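Local coordinates for DNA damage response protein Rtt109, putative (Neosartorya fumigata, PDB 5ZB9) that probably acetylates a lysine of histone H3, transferring the acetyl group from acetyl-CoA, in a pathway associated with nucleosome assembly, DNA replication and the DNA damage response, at residues Leu111-Ser116 and Cys170-Pro175; Gly164-Trp169 and Arg218-Ile223; His55-Ser60 and Asn117-Phe122. All coordinates share one frame; numbering follows the deposited sequence. Where two conformers were deposited one is given.

Contact 1: Leu111-Ser116 and Cys170-Pro175; sequences LLRLIS and CRVIDP
Arg113 and Ser116 of helix 111-127 pack against Arg171 and Val172 of helix 162-177 in a helix-helix contact, in which the axes of segments 111-116 and 170-175 cross at -45° and come within 9.2 Å. Both helices belong to the acetyltransferase domain, and the residues seen to bind CoA in a structure of this protein include Leu112, Arg113 and Arg171; no CoA is bound here. The two methyls of Val172 meet different residues of the facing helix: CG2 lies 3.8 Å from Arg113 CG, while CG1, anti to the backbone N (chi1 167°), lies 4.0 Å from Ser116 CB. Ser116 OG points back into its own helix and bonds to Leu112 O at 2.8 Å; that carbonyl also accepts from Ser116 N, and the two donors approach opposite faces of its plane. Arg113 runs straight to CD, which touches Arg171 CB at 3.8 Å, then bends at chi3, turning its guanidinium off the line of the chain. There Arg113 NH1 donates to a water at 2.7 Å, in the guanidinium plane, and the water donates in turn to Arg171 O at 3.0 Å. The helices thus meet through aliphatic carbons and one water rather than a direct hydrogen bond, and the two arginines near each other on this side are consistent with a site that receives the phosphates of CoA.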
loop_
_atom_site.group_PDB
_atom_site.type_symbol
_atom_site.label_atom_id
_atom_site.label_comp_id
_atom_site.label_asym_id
_atom_site.label_seq_id
_atom_site.Cartn_x
_atom_site.Cartn_y
_atom_site.Cartn_z
ATOM N N LEU A 111 11.582 -1.324 -14.351
ATOM C CA LEU A 111 11.683 -2.540 -13.561
ATOM C C LEU A 111 11.056 -2.327 -12.199
ATOM O O LEU A 111 10.398 -3.219 -11.670
ATOM C CB LEU A 111 13.139 -2.971 -13.399
ATOM C CG LEU A 111 13.771 -3.555 -14.655
ATOM C CD1 LEU A 111 15.223 -3.931 -14.392
ATOM C CD2 LEU A 111 12.959 -4.752 -15.130
ATOM N N LEU A 112 11.253 -1.140 -11.633
ATOM C CA LEU A 112 10.709 -0.857 -10.317
ATOM C C LEU A 112 9.179 -0.886 -10.350
ATOM O O LEU A 112 8.546 -1.362 -9.402
ATOM C CB LEU A 112 11.221 0.482 -9.792
ATOM C CG LEU A 112 12.743 0.657 -9.790
ATOM C CD1 LEU A 112 13.147 1.839 -8.926
ATOM C CD2 LEU A 112 13.455 -0.613 -9.334
ATOM N N ARG A 113 8.583 -0.418 -11.444
ATOM C CA ARG A 113 7.128 -0.473 -11.567
ATOM C C ARG A 113 6.672 -1.923 -11.659
ATOM O O ARG A 113 5.719 -2.321 -10.994
ATOM C CB ARG A 113 6.631 0.316 -12.786
ATOM C CG ARG A 113 5.109 0.241 -12.986
ATOM C CD ARG A 113 4.602 1.114 -14.147
ATOM N NE ARG A 113 5.218 0.789 -15.437
ATOM C CZ ARG A 113 4.982 -0.322 -16.132
ATOM N NH1 ARG A 113 4.139 -1.239 -15.670
ATOM N NH2 ARG A 113 5.597 -0.524 -17.290
ATOM N N LEU A 114 7.367 -2.714 -12.472
ATOM C CA LEU A 114 7.024 -4.125 -12.657
ATOM C C LEU A 114 7.124 -4.915 -11.354
ATOM O O LEU A 114 6.247 -5.724 -11.029
ATOM C CB LEU A 114 7.921 -4.751 -13.721
ATOM C CG LEU A 114 7.598 -4.305 -15.148
ATOM C CD1 LEU A 114 8.551 -4.946 -16.134
ATOM C CD2 LEU A 114 6.155 -4.653 -15.485
ATOM N N ILE A 115 8.193 -4.662 -10.605
ATOM C CA ILE A 115 8.400 -5.319 -9.327
ATOM C C ILE A 115 7.291 -4.971 -8.332
ATOM O O ILE A 115 6.692 -5.868 -7.737
ATOM C CB ILE A 115 9.774 -4.952 -8.735
ATOM C CG1 ILE A 115 10.892 -5.518 -9.612
ATOM C CG2 ILE A 115 9.903 -5.477 -7.312
ATOM C CD1 ILE A 115 12.265 -5.067 -9.201
ATOM N N SER A 116 7.016 -3.677 -8.164
ATOM C CA SER A 116 5.978 -3.210 -7.241
ATOM C C SER A 116 4.603 -3.800 -7.562
ATOM O O SER A 116 3.864 -4.190 -6.667
ATOM C CB SER A 116 5.890 -1.680 -7.273
ATOM O OG SER A 116 7.154 -1.089 -7.044
ATOM N N CYS A 170 -0.301 5.146 -9.779
ATOM C CA CYS A 170 -1.502 4.749 -10.510
ATOM C C CYS A 170 -1.164 3.725 -11.598
ATOM O O CYS A 170 -1.939 2.795 -11.823
ATOM C CB CYS A 170 -2.202 5.968 -11.107
ATOM S SG CYS A 170 -2.912 7.058 -9.846
ATOM N N ARG A 171 -0.003 3.867 -12.245
ATOM C CA ARG A 171 0.412 2.924 -13.279
ATOM C C ARG A 171 0.778 1.573 -12.670
ATOM O O ARG A 171 0.671 0.543 -13.317
ATOM C CB ARG A 171 1.585 3.487 -14.089
ATOM C CG ARG A 171 1.204 4.615 -15.053
ATOM C CD ARG A 171 2.379 5.003 -15.947
ATOM N NE ARG A 171 3.491 5.544 -15.171
ATOM C CZ ARG A 171 3.767 6.840 -15.056
ATOM N NH1 ARG A 171 4.793 7.233 -14.316
ATOM N NH2 ARG A 171 3.020 7.738 -15.686
ATOM N N VAL A 172 1.207 1.580 -11.414
ATOM C CA VAL A 172 1.478 0.336 -10.699
ATOM C C VAL A 172 0.170 -0.405 -10.432
ATOM O O VAL A 172 0.063 -1.623 -10.609
ATOM C CB VAL A 172 2.188 0.595 -9.353
ATOM C CG1 VAL A 172 2.172 -0.652 -8.484
ATOM C CG2 VAL A 172 3.614 1.098 -9.577
ATOM N N ILE A 173 -0.824 0.359 -10.000
ATOM C CA ILE A 173 -2.129 -0.161 -9.620
ATOM C C ILE A 173 -2.982 -0.588 -10.829
ATOM O O ILE A 173 -3.709 -1.579 -10.759
ATOM C CB ILE A 173 -2.871 0.907 -8.765
ATOM C CG1 ILE A 173 -2.230 0.967 -7.378
ATOM C CG2 ILE A 173 -4.373 0.642 -8.667
ATOM C CD1 ILE A 173 -2.130 -0.378 -6.713
ATOM N N ASP A 174 -2.868 0.141 -11.939
ATOM C CA ASP A 174 -3.755 -0.063 -13.094
ATOM C C ASP A 174 -3.865 -1.527 -13.569
ATOM O O ASP A 174 -4.975 -2.018 -13.750
ATOM C CB ASP A 174 -3.318 0.835 -14.262
ATOM C CG ASP A 174 -4.421 1.044 -15.292
ATOM O OD1 ASP A 174 -5.585 1.255 -14.896
ATOM O OD2 ASP A 174 -4.131 1.002 -16.502
ATOM N N PRO A 175 -2.731 -2.238 -13.758
ATOM C CA PRO A 175 -2.879 -3.624 -14.229
ATOM C C PRO A 175 -3.494 -4.559 -13.191
ATOM O O PRO A 175 -4.136 -5.546 -13.560
ATOM C CB PRO A 175 -1.440 -4.046 -14.543
ATOM C CG PRO A 175 -0.694 -2.781 -14.707
ATOM C CD PRO A 175 -1.315 -1.835 -13.731
HETATM O O HOH W 1 2.534 -1.751 -13.515
#

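Contact 2: Gly164-Trp169 and Arg218-Ile223; sequences GLIKWW and RGFFPI
Phe220 O receives the shortest polar bond of this contact, 2.6 Å from a water that also donates to Lys167 O at 3.0 Å. The water therefore ties the backbone of helix 162-177, which also carries the CoA-binding Trp168, to the loop that follows helix 214-218, spanning two carbonyls that could not bond to each other. The approach is close: the CA atoms of Lys167 and Phe220 are 5.0 Å apart. A type I beta turn from Arg218 to Phe221, closed by Phe221 N bonding to Arg218 O, sets Phe220 at its third position and brings the aromatic ring against the helix. The ring is met by two successive helix residues in different ways. Ile166 has its CD1 over one face, while its CG2 branch, anti to the backbone N, lies 3.7 Å from Phe220 CD1 and equally close to Phe220 CG, where the ring joins its CB. Lys167 comes instead to the rim: its CG lies near the ring plane, 3.9 Å from Phe220 CD1, and its chain, extended beyond CG, crosses the phenyl group at about a right angle. Farther along, Lys167 CE passes 3.6 Å from Gly219 O, a contact of the methylene carbon and not a bond of the amine. The Phe220 side chain also touches Val209 and Arg163, and Ile166 touches Ala140 of strand 133-140. The loop is thus held on the helix by apolar packing of Phe220 and a water shared by two carbonyls, with no direct hydrogen bond between the segments.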
loop_
_atom_site.group_PDB
_atom_site.type_symbol
_atom_site.label_atom_id
_atom_site.label_comp_id
_atom_site.label_asym_id
_atom_site.label_seq_id
_atom_site.Cartn_x
_atom_site.Cartn_y
_atom_site.Cartn_z
ATOM N N GLY A 164 4.707 13.316 -10.379
ATOM C CA GLY A 164 5.251 12.143 -11.033
ATOM C C GLY A 164 5.012 10.875 -10.242
ATOM O O GLY A 164 4.732 9.818 -10.819
ATOM N N LEU A 165 5.122 10.971 -8.918
ATOM C CA LEU A 165 4.906 9.813 -8.053
ATOM C C LEU A 165 3.447 9.360 -8.053
ATOM O O LEU A 165 3.162 8.159 -8.070
ATOM C CB LEU A 165 5.351 10.117 -6.630
ATOM C CG LEU A 165 6.766 9.636 -6.340
ATOM C CD1 LEU A 165 7.239 10.134 -4.985
ATOM C CD2 LEU A 165 6.829 8.119 -6.423
ATOM N N ILE A 166 2.527 10.318 -8.034
ATOM C CA ILE A 166 1.112 9.988 -8.111
ATOM C C ILE A 166 0.787 9.264 -9.430
ATOM O O ILE A 166 0.104 8.240 -9.419
ATOM C CB ILE A 166 0.236 11.247 -7.948
ATOM C CG1 ILE A 166 0.457 11.863 -6.564
ATOM C CG2 ILE A 166 -1.243 10.912 -8.135
ATOM C CD1 ILE A 166 -0.058 13.294 -6.434
ATOM N N LYS A 167 1.290 9.760 -10.559
ATOM C CA LYS A 167 1.054 9.074 -11.828
ATOM C C LYS A 167 1.710 7.703 -11.836
ATOM O O LYS A 167 1.149 6.744 -12.373
ATOM C CB LYS A 167 1.564 9.894 -13.009
ATOM C CG LYS A 167 0.764 11.150 -13.253
ATOM C CD LYS A 167 1.340 11.970 -14.397
ATOM C CE LYS A 167 0.740 13.374 -14.392
ATOM N NZ LYS A 167 1.180 14.218 -15.541
ATOM N N TRP A 168 2.890 7.610 -11.228
ATOM C CA TRP A 168 3.642 6.356 -11.199
ATOM C C TRP A 168 2.865 5.276 -10.443
ATOM O O TRP A 168 2.681 4.165 -10.938
ATOM C CB TRP A 168 5.019 6.578 -10.561
ATOM C CG TRP A 168 5.963 5.408 -10.649
ATOM C CD1 TRP A 168 6.779 5.082 -11.700
ATOM C CD2 TRP A 168 6.204 4.413 -9.637
ATOM N NE1 TRP A 168 7.504 3.949 -11.404
ATOM C CE2 TRP A 168 7.170 3.521 -10.146
ATOM C CE3 TRP A 168 5.694 4.194 -8.356
ATOM C CZ2 TRP A 168 7.637 2.436 -9.418
ATOM C CZ3 TRP A 168 6.161 3.108 -7.628
ATOM C CH2 TRP A 168 7.123 2.245 -8.160
ATOM N N TRP A 169 2.394 5.620 -9.252
ATOM C CA TRP A 169 1.667 4.673 -8.422
ATOM C C TRP A 169 0.353 4.244 -9.058
ATOM O O TRP A 169 -0.064 3.102 -8.908
ATOM C CB TRP A 169 1.417 5.260 -7.030
ATOM C CG TRP A 169 2.577 5.055 -6.103
ATOM C CD1 TRP A 169 3.362 6.020 -5.539
ATOM C CD2 TRP A 169 3.098 3.799 -5.655
ATOM N NE1 TRP A 169 4.325 5.441 -4.755
ATOM C CE2 TRP A 169 4.183 4.079 -4.805
ATOM C CE3 TRP A 169 2.744 2.465 -5.883
ATOM C CZ2 TRP A 169 4.915 3.073 -4.179
ATOM C CZ3 TRP A 169 3.467 1.472 -5.266
ATOM C CH2 TRP A 169 4.543 1.777 -4.427
ATOM N N ARG A 218 -8.035 14.017 -12.971
ATOM C CA ARG A 218 -8.064 13.012 -14.038
ATOM C C ARG A 218 -6.737 12.992 -14.798
ATOM O O ARG A 218 -6.402 12.008 -15.462
ATOM C CB ARG A 218 -9.226 13.259 -15.007
ATOM C CG ARG A 218 -10.601 13.046 -14.390
ATOM C CD ARG A 218 -11.730 13.352 -15.375
ATOM N NE ARG A 218 -11.803 12.373 -16.458
ATOM C CZ ARG A 218 -11.364 12.586 -17.695
ATOM N NH1 ARG A 218 -10.827 13.755 -18.021
ATOM N NH2 ARG A 218 -11.468 11.633 -18.612
ATOM N N GLY A 219 -5.971 14.072 -14.682
ATOM C CA GLY A 219 -4.647 14.112 -15.274
ATOM C C GLY A 219 -3.722 13.059 -14.688
ATOM O O GLY A 219 -2.723 12.694 -15.300
ATOM N N PHE A 220 -4.050 12.561 -13.498
ATOM C CA PHE A 220 -3.201 11.573 -12.852
ATOM C C PHE A 220 -3.560 10.154 -13.282
ATOM O O PHE A 220 -2.755 9.236 -13.122
ATOM C CB PHE A 220 -3.290 11.695 -11.329
ATOM C CG PHE A 220 -2.790 13.005 -10.794
ATOM C CD1 PHE A 220 -1.442 13.331 -10.867
ATOM C CD2 PHE A 220 -3.663 13.911 -10.211
ATOM C CE1 PHE A 220 -0.975 14.545 -10.380
ATOM C CE2 PHE A 220 -3.204 15.126 -9.723
ATOM C CZ PHE A 220 -1.854 15.443 -9.811
ATOM N N PHE A 221 -4.766 9.977 -13.823
ATOM C CA PHE A 221 -5.233 8.653 -14.234
ATOM C C PHE A 221 -4.387 8.100 -15.384
ATOM O O PHE A 221 -3.921 8.857 -16.224
ATOM C CB PHE A 221 -6.711 8.694 -14.665
ATOM C CG PHE A 221 -7.679 9.057 -13.561
ATOM C CD1 PHE A 221 -7.265 9.152 -12.239
ATOM C CD2 PHE A 221 -9.018 9.297 -13.854
ATOM C CE1 PHE A 221 -8.167 9.483 -11.239
ATOM C CE2 PHE A 221 -9.923 9.630 -12.856
ATOM C CZ PHE A 221 -9.503 9.720 -11.554
ATOM N N PRO A 222 -4.204 6.773 -15.438
ATOM C CA PRO A 222 -3.527 6.162 -16.595
ATOM C C PRO A 222 -4.324 6.364 -17.894
ATOM O O PRO A 222 -5.548 6.481 -17.837
ATOM C CB PRO A 222 -3.460 4.674 -16.228
ATOM C CG PRO A 222 -3.790 4.598 -14.768
ATOM C CD PRO A 222 -4.638 5.773 -14.448
ATOM N N ILE A 223 -3.648 6.382 -19.042
ATOM C CA ILE A 223 -4.315 6.655 -20.320
ATOM C C ILE A 223 -5.357 5.583 -20.668
ATOM O O ILE A 223 -6.299 5.839 -21.422
ATOM C CB ILE A 223 -3.283 6.800 -21.480
ATOM C CG1 ILE A 223 -3.975 7.192 -22.796
ATOM C CG2 ILE A 223 -2.451 5.535 -21.644
ATOM C CD1 ILE A 223 -4.848 8.448 -22.698
HETATM O O HOH W 2 -1.228 7.283 -14.051
#

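Contact 3: His55-Ser60 and Asn117-Phe122; sequences HFLAVS and NAFLSF
His55 opens the contact with its CB, which stands 4.0 Å from Phe119 CZ, obliquely to the ring of that residue. The imidazole itself has other company: ND1 is hydrogen-bonded to His27, whose ring also meets Phe119 edge-to-face. At Phe56 the side chain turns to the other surface of the sheet, toward Tyr424, Ile428 and Leu431 of helix 421-432, and just its carbonyl carbon nears the Phe119 ring. Leu57 carries most of the contact. Its CB sits over the centre of the Phe119 ring in a CH-pi contact, 3.8 Å from the centroid and 13° off the normal. With CG anti to the backbone N (chi1 169°), the chain continues across the same ring, and Leu57 CD2 ends 3.8 Å from Phe119 CG; the two side chains run alongside one another, pointing opposite ways. Phe119 projects from the helix toward the sheet with its own CG anti to N, and Ile76 and Val78 of strand 71-82 also touch it. Segments 55-60 and 117-122 run roughly antiparallel, 151° between their directions. This is a helix laid on one face of a mixed beta sheet, with helix 421-432 on the other, an alpha/beta/alpha layering within the acetyltransferase domain.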
loop_
_atom_site.group_PDB
_atom_site.type_symbol
_atom_site.label_atom_id
_atom_site.label_comp_id
_atom_site.label_asym_id
_atom_site.label_seq_id
_atom_site.Cartn_x
_atom_site.Cartn_y
_atom_site.Cartn_z
ATOM N N HIS A 55 5.319 -7.105 5.609
ATOM C CA HIS A 55 6.034 -7.695 4.483
ATOM C C HIS A 55 7.076 -6.735 3.956
ATOM O O HIS A 55 6.797 -5.551 3.769
ATOM C CB HIS A 55 5.086 -8.058 3.347
ATOM C CG HIS A 55 4.131 -9.152 3.682
ATOM N ND1 HIS A 55 4.413 -10.479 3.446
ATOM C CD2 HIS A 55 2.891 -9.120 4.222
ATOM C CE1 HIS A 55 3.388 -11.219 3.830
ATOM N NE2 HIS A 55 2.450 -10.417 4.304
ATOM N N PHE A 56 8.271 -7.246 3.697
ATOM C CA PHE A 56 9.303 -6.429 3.088
ATOM C C PHE A 56 10.025 -7.190 1.986
ATOM O O PHE A 56 10.468 -8.315 2.180
ATOM C CB PHE A 56 10.304 -5.953 4.132
ATOM C CG PHE A 56 11.411 -5.129 3.556
ATOM C CD1 PHE A 56 11.179 -3.828 3.151
ATOM C CD2 PHE A 56 12.679 -5.659 3.406
ATOM C CE1 PHE A 56 12.193 -3.071 2.609
ATOM C CE2 PHE A 56 13.693 -4.907 2.869
ATOM C CZ PHE A 56 13.453 -3.611 2.467
ATOM N N LEU A 57 10.132 -6.566 0.823
ATOM C CA LEU A 57 10.827 -7.163 -0.297
ATOM C C LEU A 57 12.028 -6.318 -0.663
ATOM O O LEU A 57 11.882 -5.142 -1.003
ATOM C CB LEU A 57 9.898 -7.303 -1.510
ATOM C CG LEU A 57 10.572 -7.686 -2.835
ATOM C CD1 LEU A 57 11.144 -9.101 -2.776
ATOM C CD2 LEU A 57 9.606 -7.549 -4.008
ATOM N N ALA A 58 13.214 -6.914 -0.581
ATOM C CA ALA A 58 14.423 -6.280 -1.090
ATOM C C ALA A 58 14.829 -6.944 -2.393
ATOM O O ALA A 58 14.843 -8.177 -2.510
ATOM C CB ALA A 58 15.548 -6.356 -0.076
ATOM N N VAL A 59 15.147 -6.122 -3.381
ATOM C CA VAL A 59 15.533 -6.636 -4.678
ATOM C C VAL A 59 16.939 -6.163 -4.990
ATOM O O VAL A 59 17.248 -4.982 -4.861
ATOM C CB VAL A 59 14.564 -6.189 -5.789
ATOM C CG1 VAL A 59 14.964 -6.808 -7.123
ATOM C CG2 VAL A 59 13.130 -6.566 -5.421
ATOM N N SER A 60 17.794 -7.097 -5.382
ATOM C CA SER A 60 19.174 -6.757 -5.676
ATOM C C SER A 60 19.594 -7.328 -7.016
ATOM O O SER A 60 18.925 -8.195 -7.580
ATOM C CB SER A 60 20.105 -7.256 -4.565
ATOM O OG SER A 60 19.895 -8.636 -4.314
ATOM N N ASN A 117 4.273 -3.820 -8.850
ATOM C CA ASN A 117 3.061 -4.425 -9.388
ATOM C C ASN A 117 2.981 -5.913 -9.018
ATOM O O ASN A 117 1.974 -6.390 -8.491
ATOM C CB ASN A 117 3.059 -4.219 -10.917
ATOM C CG ASN A 117 1.773 -4.668 -11.600
ATOM O OD1 ASN A 117 1.059 -5.547 -11.133
ATOM N ND2 ASN A 117 1.494 -4.064 -12.742
ATOM N N ALA A 118 4.062 -6.638 -9.284
ATOM C CA ALA A 118 4.115 -8.072 -9.037
ATOM C C ALA A 118 3.993 -8.398 -7.557
ATOM O O ALA A 118 3.271 -9.316 -7.183
ATOM C CB ALA A 118 5.408 -8.655 -9.603
ATOM N N PHE A 119 4.700 -7.647 -6.719
ATOM C CA PHE A 119 4.648 -7.850 -5.269
ATOM C C PHE A 119 3.237 -7.607 -4.708
ATOM O O PHE A 119 2.717 -8.426 -3.949
ATOM C CB PHE A 119 5.674 -6.946 -4.569
ATOM C CG PHE A 119 5.921 -7.297 -3.124
ATOM C CD1 PHE A 119 6.092 -8.617 -2.731
ATOM C CD2 PHE A 119 6.001 -6.300 -2.158
ATOM C CE1 PHE A 119 6.325 -8.937 -1.393
ATOM C CE2 PHE A 119 6.231 -6.608 -0.827
ATOM C CZ PHE A 119 6.393 -7.928 -0.443
ATOM N N LEU A 120 2.616 -6.494 -5.089
ATOM C CA LEU A 120 1.241 -6.208 -4.674
ATOM C C LEU A 120 0.263 -7.264 -5.195
ATOM O O LEU A 120 -0.568 -7.768 -4.440
ATOM C CB LEU A 120 0.819 -4.819 -5.147
ATOM C CG LEU A 120 1.517 -3.642 -4.453
ATOM C CD1 LEU A 120 1.089 -2.310 -5.039
ATOM C CD2 LEU A 120 1.225 -3.671 -2.960
ATOM N N SER A 121 0.370 -7.596 -6.479
ATOM C CA SER A 121 -0.423 -8.671 -7.074
ATOM C C SER A 121 -0.313 -9.951 -6.259
ATOM O O SER A 121 -1.312 -10.594 -5.940
ATOM C CB SER A 121 0.029 -8.953 -8.509
ATOM O OG SER A 121 -0.975 -8.592 -9.434
ATOM N N PHE A 122 0.922 -10.303 -5.926
ATOM C CA PHE A 122 1.209 -11.486 -5.132
ATOM C C PHE A 122 0.493 -11.454 -3.789
ATOM O O PHE A 122 -0.140 -12.433 -3.401
ATOM C CB PHE A 122 2.717 -11.615 -4.925
ATOM C CG PHE A 122 3.107 -12.697 -3.971
ATOM C CD1 PHE A 122 3.061 -14.027 -4.354
ATOM C CD2 PHE A 122 3.537 -12.390 -2.696
ATOM C CE1 PHE A 122 3.424 -15.029 -3.480
ATOM C CE2 PHE A 122 3.902 -13.391 -1.820
ATOM C CZ PHE A 122 3.844 -14.710 -2.217
#

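Contacts 1 and 3 share helix 111-127, and contacts 1 and 2 share helix 162-177, so contact 1 lies between the other two. Its centre lies about 11 Å from each of theirs, whose own centres are about 21 Å apart and which do not touch. Contact 3 closes before contact 2 opens along the sequence, while contact 1 crosses both. Trp168, from a contact 2 segment, packs on Leu112, Arg113 and Ser116 and thereby joins the first two contacts around CoA-binding residues. Together the three run from a sheet strand through two helices to an outer loop, connecting the cofactor-binding region to the core of the domain.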